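Local coordinates for protein pectinesterase (Sitophilus oryzae, PDB 4PMH) that hydrolyses the methyl esters of pectin, leaving de-esterified polygalacturonate and methanol, and probably helps the rice weevil digest plant cell walls, at residues M107-G121 / Y134-C148. Sequence-based numbering, arbitrary orientation.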
loop_
_atom_site.group_PDB
_atom_site.type_symbol
_atom_site.label_atom_id
_atom_site.label_comp_id
_atom_site.label_asym_id
_atom_site.label_seq_id
_atom_site.Cartn_x
_atom_site.Cartn_y
_atom_site.Cartn_z
ATOM N N MET A 107 -8.938 1.045 14.461
ATOM C CA MET A 107 -9.370 2.397 14.136
ATOM C C MET A 107 -9.840 2.451 12.702
ATOM O O MET A 107 -9.091 2.876 11.809
ATOM C CB MET A 107 -8.230 3.397 14.367
ATOM C CG MET A 107 -8.687 4.858 14.325
ATOM S SD MET A 107 -7.431 6.017 14.917
ATOM C CE MET A 107 -6.311 6.075 13.526
ATOM N N PRO A 108 -11.087 2.017 12.464
ATOM C CA PRO A 108 -11.643 2.084 11.111
ATOM C C PRO A 108 -11.995 3.502 10.641
ATOM O O PRO A 108 -12.018 4.447 11.435
ATOM C CB PRO A 108 -12.916 1.228 11.218
ATOM C CG PRO A 108 -13.358 1.398 12.645
ATOM C CD PRO A 108 -12.061 1.481 13.440
ATOM N N ALA A 109 -12.267 3.630 9.346
ATOM C CA ALA A 109 -12.770 4.891 8.773
ATOM C C ALA A 109 -14.049 5.347 9.481
ATOM O O ALA A 109 -14.345 6.547 9.525
ATOM C CB ALA A 109 -13.056 4.732 7.298
ATOM N N GLN A 110 -14.791 4.382 10.019
ATOM C CA GLN A 110 -16.091 4.646 10.639
ATOM C C GLN A 110 -15.958 5.216 12.052
ATOM O O GLN A 110 -16.956 5.614 12.663
ATOM C CB GLN A 110 -16.932 3.358 10.618
ATOM C CG GLN A 110 -17.444 2.947 9.230
ATOM C CD GLN A 110 -16.365 2.472 8.247
ATOM O OE1 GLN A 110 -15.311 1.933 8.631
ATOM N NE2 GLN A 110 -16.649 2.639 6.960
ATOM N N THR A 111 -14.735 5.245 12.583
ATOM C CA THR A 111 -14.463 5.869 13.862
ATOM C C THR A 111 -15.025 7.278 13.944
ATOM O O THR A 111 -14.835 8.095 13.043
ATOM C CB THR A 111 -12.940 5.941 14.110
ATOM O OG1 THR A 111 -12.399 4.619 14.106
ATOM C CG2 THR A 111 -12.640 6.583 15.439
ATOM N N THR A 112 -15.696 7.597 15.040
ATOM C CA THR A 112 -16.157 8.958 15.186
ATOM C C THR A 112 -14.986 9.843 15.575
ATOM O O THR A 112 -14.050 9.385 16.204
ATOM C CB THR A 112 -17.257 9.119 16.254
ATOM O OG1 THR A 112 -16.690 8.946 17.546
ATOM C CG2 THR A 112 -18.383 8.131 16.031
ATOM N N PRO A 113 -15.042 11.129 15.201
ATOM C CA PRO A 113 -14.013 12.063 15.635
ATOM C C PRO A 113 -13.818 12.174 17.135
ATOM O O PRO A 113 -12.682 12.344 17.575
ATOM C CB PRO A 113 -14.485 13.391 15.051
ATOM C CG PRO A 113 -15.142 12.968 13.789
ATOM C CD PRO A 113 -15.888 11.716 14.156
ATOM N N SER A 114 -14.886 12.063 17.928
ATOM C CA SER A 114 -14.700 12.052 19.380
ATOM C C SER A 114 -13.839 10.876 19.843
ATOM O O SER A 114 -12.937 11.039 20.671
ATOM C CB SER A 114 -16.034 12.030 20.125
ATOM O OG SER A 114 -16.854 13.084 19.657
ATOM N N ALA A 115 -14.133 9.692 19.314
ATOM C CA ALA A 115 -13.382 8.504 19.651
ATOM C C ALA A 115 -11.925 8.634 19.184
ATOM O O ALA A 115 -10.997 8.199 19.885
ATOM C CB ALA A 115 -14.041 7.270 19.047
ATOM N N TYR A 116 -11.727 9.251 18.019
ATOM C CA TYR A 116 -10.373 9.483 17.486
ATOM C C TYR A 116 -9.592 10.386 18.430
ATOM O O TYR A 116 -8.437 10.100 18.767
ATOM C CB TYR A 116 -10.459 10.075 16.080
ATOM C CG TYR A 116 -9.163 10.604 15.501
ATOM C CD1 TYR A 116 -8.270 9.765 14.812
ATOM C CD2 TYR A 116 -8.838 11.941 15.612
ATOM C CE1 TYR A 116 -7.094 10.266 14.274
ATOM C CE2 TYR A 116 -7.667 12.456 15.082
ATOM C CZ TYR A 116 -6.793 11.627 14.411
ATOM O OH TYR A 116 -5.637 12.174 13.909
ATOM N N LYS A 117 -10.235 11.448 18.906
ATOM C CA LYS A 117 -9.586 12.331 19.864
ATOM C C LYS A 117 -9.189 11.598 21.130
ATOM O O LYS A 117 -8.075 11.779 21.635
ATOM C CB LYS A 117 -10.460 13.533 20.199
ATOM C CG LYS A 117 -10.575 14.527 19.059
ATOM C CD LYS A 117 -11.301 15.804 19.473
ATOM C CE LYS A 117 -10.392 16.731 20.271
ATOM N NZ LYS A 117 -11.152 17.911 20.798
ATOM N N SER A 118 -10.098 10.781 21.655
ATOM C CA SER A 118 -9.816 10.026 22.877
ATOM C C SER A 118 -8.667 9.077 22.660
ATOM O O SER A 118 -7.804 8.939 23.519
ATOM C CB SER A 118 -11.033 9.238 23.358
ATOM O OG SER A 118 -12.036 10.131 23.797
ATOM N N LEU A 119 -8.647 8.436 21.499
ATOM C CA LEU A 119 -7.639 7.437 21.222
ATOM C C LEU A 119 -6.236 8.030 20.997
ATOM O O LEU A 119 -5.257 7.498 21.517
ATOM C CB LEU A 119 -8.075 6.581 20.027
ATOM C CG LEU A 119 -7.319 5.275 19.786
ATOM C CD1 LEU A 119 -7.610 4.260 20.885
ATOM C CD2 LEU A 119 -7.678 4.700 18.414
ATOM N N VAL A 120 -6.127 9.117 20.235
ATOM C CA VAL A 120 -4.786 9.636 19.846
ATOM C C VAL A 120 -4.477 11.081 20.247
ATOM O O VAL A 120 -3.338 11.553 20.070
ATOM C CB VAL A 120 -4.573 9.515 18.325
ATOM C CG1 VAL A 120 -4.863 8.091 17.862
ATOM C CG2 VAL A 120 -5.435 10.517 17.573
ATOM N N GLY A 121 -5.471 11.775 20.804
ATOM C CA GLY A 121 -5.359 13.199 21.024
ATOM C C GLY A 121 -4.193 13.578 21.912
ATOM O O GLY A 121 -3.555 14.623 21.704
ATOM N N TYR A 134 -3.384 15.932 12.619
ATOM C CA TYR A 134 -4.277 15.483 13.707
ATOM C C TYR A 134 -5.576 16.306 13.743
ATOM O O TYR A 134 -6.707 15.755 13.747
ATOM C CB TYR A 134 -3.542 15.508 15.063
ATOM C CG TYR A 134 -4.488 15.555 16.246
ATOM C CD1 TYR A 134 -5.237 14.439 16.602
ATOM C CD2 TYR A 134 -4.671 16.725 16.972
ATOM C CE1 TYR A 134 -6.134 14.477 17.660
ATOM C CE2 TYR A 134 -5.566 16.770 18.041
ATOM C CZ TYR A 134 -6.297 15.643 18.374
ATOM O OH TYR A 134 -7.185 15.666 19.443
ATOM N N ASN A 135 -5.417 17.624 13.732
ATOM C CA ASN A 135 -6.554 18.526 13.801
ATOM C C ASN A 135 -7.525 18.371 12.620
ATOM O O ASN A 135 -8.741 18.445 12.796
ATOM C CB ASN A 135 -6.095 19.979 13.939
ATOM C CG ASN A 135 -7.264 20.933 14.149
ATOM O OD1 ASN A 135 -8.178 20.659 14.940
ATOM N ND2 ASN A 135 -7.250 22.047 13.433
ATOM N N SER A 136 -6.998 18.120 11.427
ATOM C CA SER A 136 -7.848 17.915 10.256
ATOM C C SER A 136 -8.700 16.654 10.388
ATOM O O SER A 136 -9.818 16.615 9.901
ATOM C CB SER A 136 -7.020 17.843 8.969
ATOM O OG SER A 136 -6.487 16.545 8.808
ATOM N N CYS A 137 -8.187 15.625 11.054
ATOM C CA CYS A 137 -8.983 14.454 11.369
ATOM C C CYS A 137 -9.909 14.694 12.573
ATOM O O CYS A 137 -11.077 14.282 12.564
ATOM C CB CYS A 137 -8.072 13.264 11.630
ATOM S SG CYS A 137 -7.143 12.808 10.150
ATOM N N ALA A 138 -9.387 15.376 13.584
ATOM C CA ALA A 138 -10.133 15.675 14.813
ATOM C C ALA A 138 -11.341 16.555 14.539
ATOM O O ALA A 138 -12.354 16.459 15.234
ATOM C CB ALA A 138 -9.230 16.336 15.837
ATOM N N SER A 139 -11.240 17.384 13.507
ATOM C CA SER A 139 -12.283 18.356 13.201
ATOM C C SER A 139 -13.399 17.881 12.279
ATOM O O SER A 139 -14.307 18.658 11.981
ATOM C CB SER A 139 -11.648 19.592 12.614
ATOM O OG SER A 139 -10.688 20.067 13.524
ATOM N N LYS A 140 -13.352 16.620 11.855
ATOM C CA LYS A 140 -14.378 16.048 10.990
ATOM C C LYS A 140 -15.638 15.872 11.792
ATOM O O LYS A 140 -15.603 15.976 13.005
ATOM C CB LYS A 140 -13.909 14.689 10.488
ATOM C CG LYS A 140 -12.702 14.749 9.554
ATOM C CD LYS A 140 -13.045 14.211 8.181
ATOM C CE LYS A 140 -12.032 14.602 7.119
ATOM N NZ LYS A 140 -10.666 14.208 7.506
ATOM N N SER A 141 -16.755 15.592 11.137
ATOM C CA SER A 141 -17.963 15.208 11.876
ATOM C C SER A 141 -18.450 13.821 11.465
ATOM O O SER A 141 -18.347 13.448 10.292
ATOM C CB SER A 141 -19.074 16.222 11.657
ATOM O OG SER A 141 -20.017 16.112 12.700
ATOM N N GLY A 142 -18.951 13.061 12.437
ATOM C CA GLY A 142 -19.580 11.767 12.174
ATOM C C GLY A 142 -18.613 10.607 12.063
ATOM O O GLY A 142 -18.646 9.663 12.867
ATOM N N THR A 143 -17.782 10.640 11.027
ATOM C CA THR A 143 -16.711 9.654 10.875
ATOM C C THR A 143 -15.449 10.361 10.395
ATOM O O THR A 143 -15.531 11.411 9.771
ATOM C CB THR A 143 -17.089 8.558 9.871
ATOM O OG1 THR A 143 -17.196 9.120 8.555
ATOM C CG2 THR A 143 -18.403 7.884 10.254
ATOM N N ILE A 144 -14.288 9.783 10.693
ATOM C CA ILE A 144 -13.024 10.380 10.285
ATOM C C ILE A 144 -12.672 10.051 8.827
ATOM O O ILE A 144 -11.966 10.828 8.153
ATOM C CB ILE A 144 -11.859 9.972 11.226
ATOM C CG1 ILE A 144 -11.612 8.464 11.172
ATOM C CG2 ILE A 144 -12.152 10.460 12.640
ATOM C CD1 ILE A 144 -10.522 7.964 12.100
ATOM N N GLY A 145 -13.164 8.901 8.347
ATOM C CA GLY A 145 -12.974 8.479 6.963
ATOM C C GLY A 145 -11.663 7.754 6.691
ATOM O O GLY A 145 -10.815 7.569 7.595
ATOM N N THR A 146 -11.501 7.332 5.445
ATOM C CA THR A 146 -10.456 6.367 5.083
ATOM C C THR A 146 -9.026 6.888 5.292
ATOM O O THR A 146 -8.205 6.218 5.946
ATOM C CB THR A 146 -10.675 5.828 3.655
ATOM O OG1 THR A 146 -11.968 5.202 3.588
ATOM C CG2 THR A 146 -9.613 4.795 3.279
ATOM N N SER A 147 -8.727 8.070 4.779
ATOM C CA SER A 147 -7.409 8.663 5.024
ATOM C C SER A 147 -7.116 8.812 6.522
ATOM O O SER A 147 -6.014 8.538 6.941
ATOM C CB SER A 147 -7.266 10.035 4.352
ATOM O OG SER A 147 -7.588 9.968 2.990
ATOM N N CYS A 148 -8.087 9.262 7.324
ATOM C CA CYS A 148 -7.840 9.495 8.759
ATOM C C CYS A 148 -7.794 8.202 9.605
ATOM O O CYS A 148 -7.399 8.215 10.781
ATOM C CB CYS A 148 -8.864 10.487 9.346
ATOM S SG CYS A 148 -8.601 12.205 8.822
#
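Tyr116 reaches from helix 113-120 as a knob into the hole formed by Tyr134, Cys137, Ala138 and Cys148. Its CG stands anti to the backbone N (chi1 169°), which turns the ring against helix 134-138, where CZ meets Cys137 CB at 3.5 Å. The Tyr134 ring comes alongside rim to rim, CD1 lying 3.5 Å from Tyr116 CE2, with the planes inclined by only 20° and neither ring over the other's face. Val120 CG2 touches both tyrosines, resting over one face of Tyr116 near its rim. At the far end of Tyr134, the hydroxyl is flanked by Gly121 CA and by CE of Lys117, whose chain crosses the Tyr134 side chain at about a right angle.

On the other side of Tyr116, Ile144 fills in with both branches: CG2 packs 3.9 Å from Tyr116 CB and also meets Pro113, while CD1 reaches Thr111 CB at 3.7 Å. Backbone bonds pin this loop. Ile144 N donates to Thr111 O (2.9 Å) almost head-on to the carbonyl, whereas Gly145 N takes an in-plane lone pair of Ala109 O. Pro113 presses its CG against Lys140 O, and Thr112 caps the helix through OG1.

Across the Tyr116 ring plane from Val120, the Cys137–Cys148 disulfide ties helix 131-138 to the short helix 145-148. Helix 113-120 and the 134-138 end of helix 131-138 run roughly antiparallel, their axes 144° apart in direction, in the excursion between strands 101-105 and 152-154 of the parallel beta-helix. Tyr116 OH is hydrogen-bonded to Tyr81 OH in strand 80-82, and Gln110 NE2 to OE1 of Gln177, a probable substrate-binding residue just before strand 181-183.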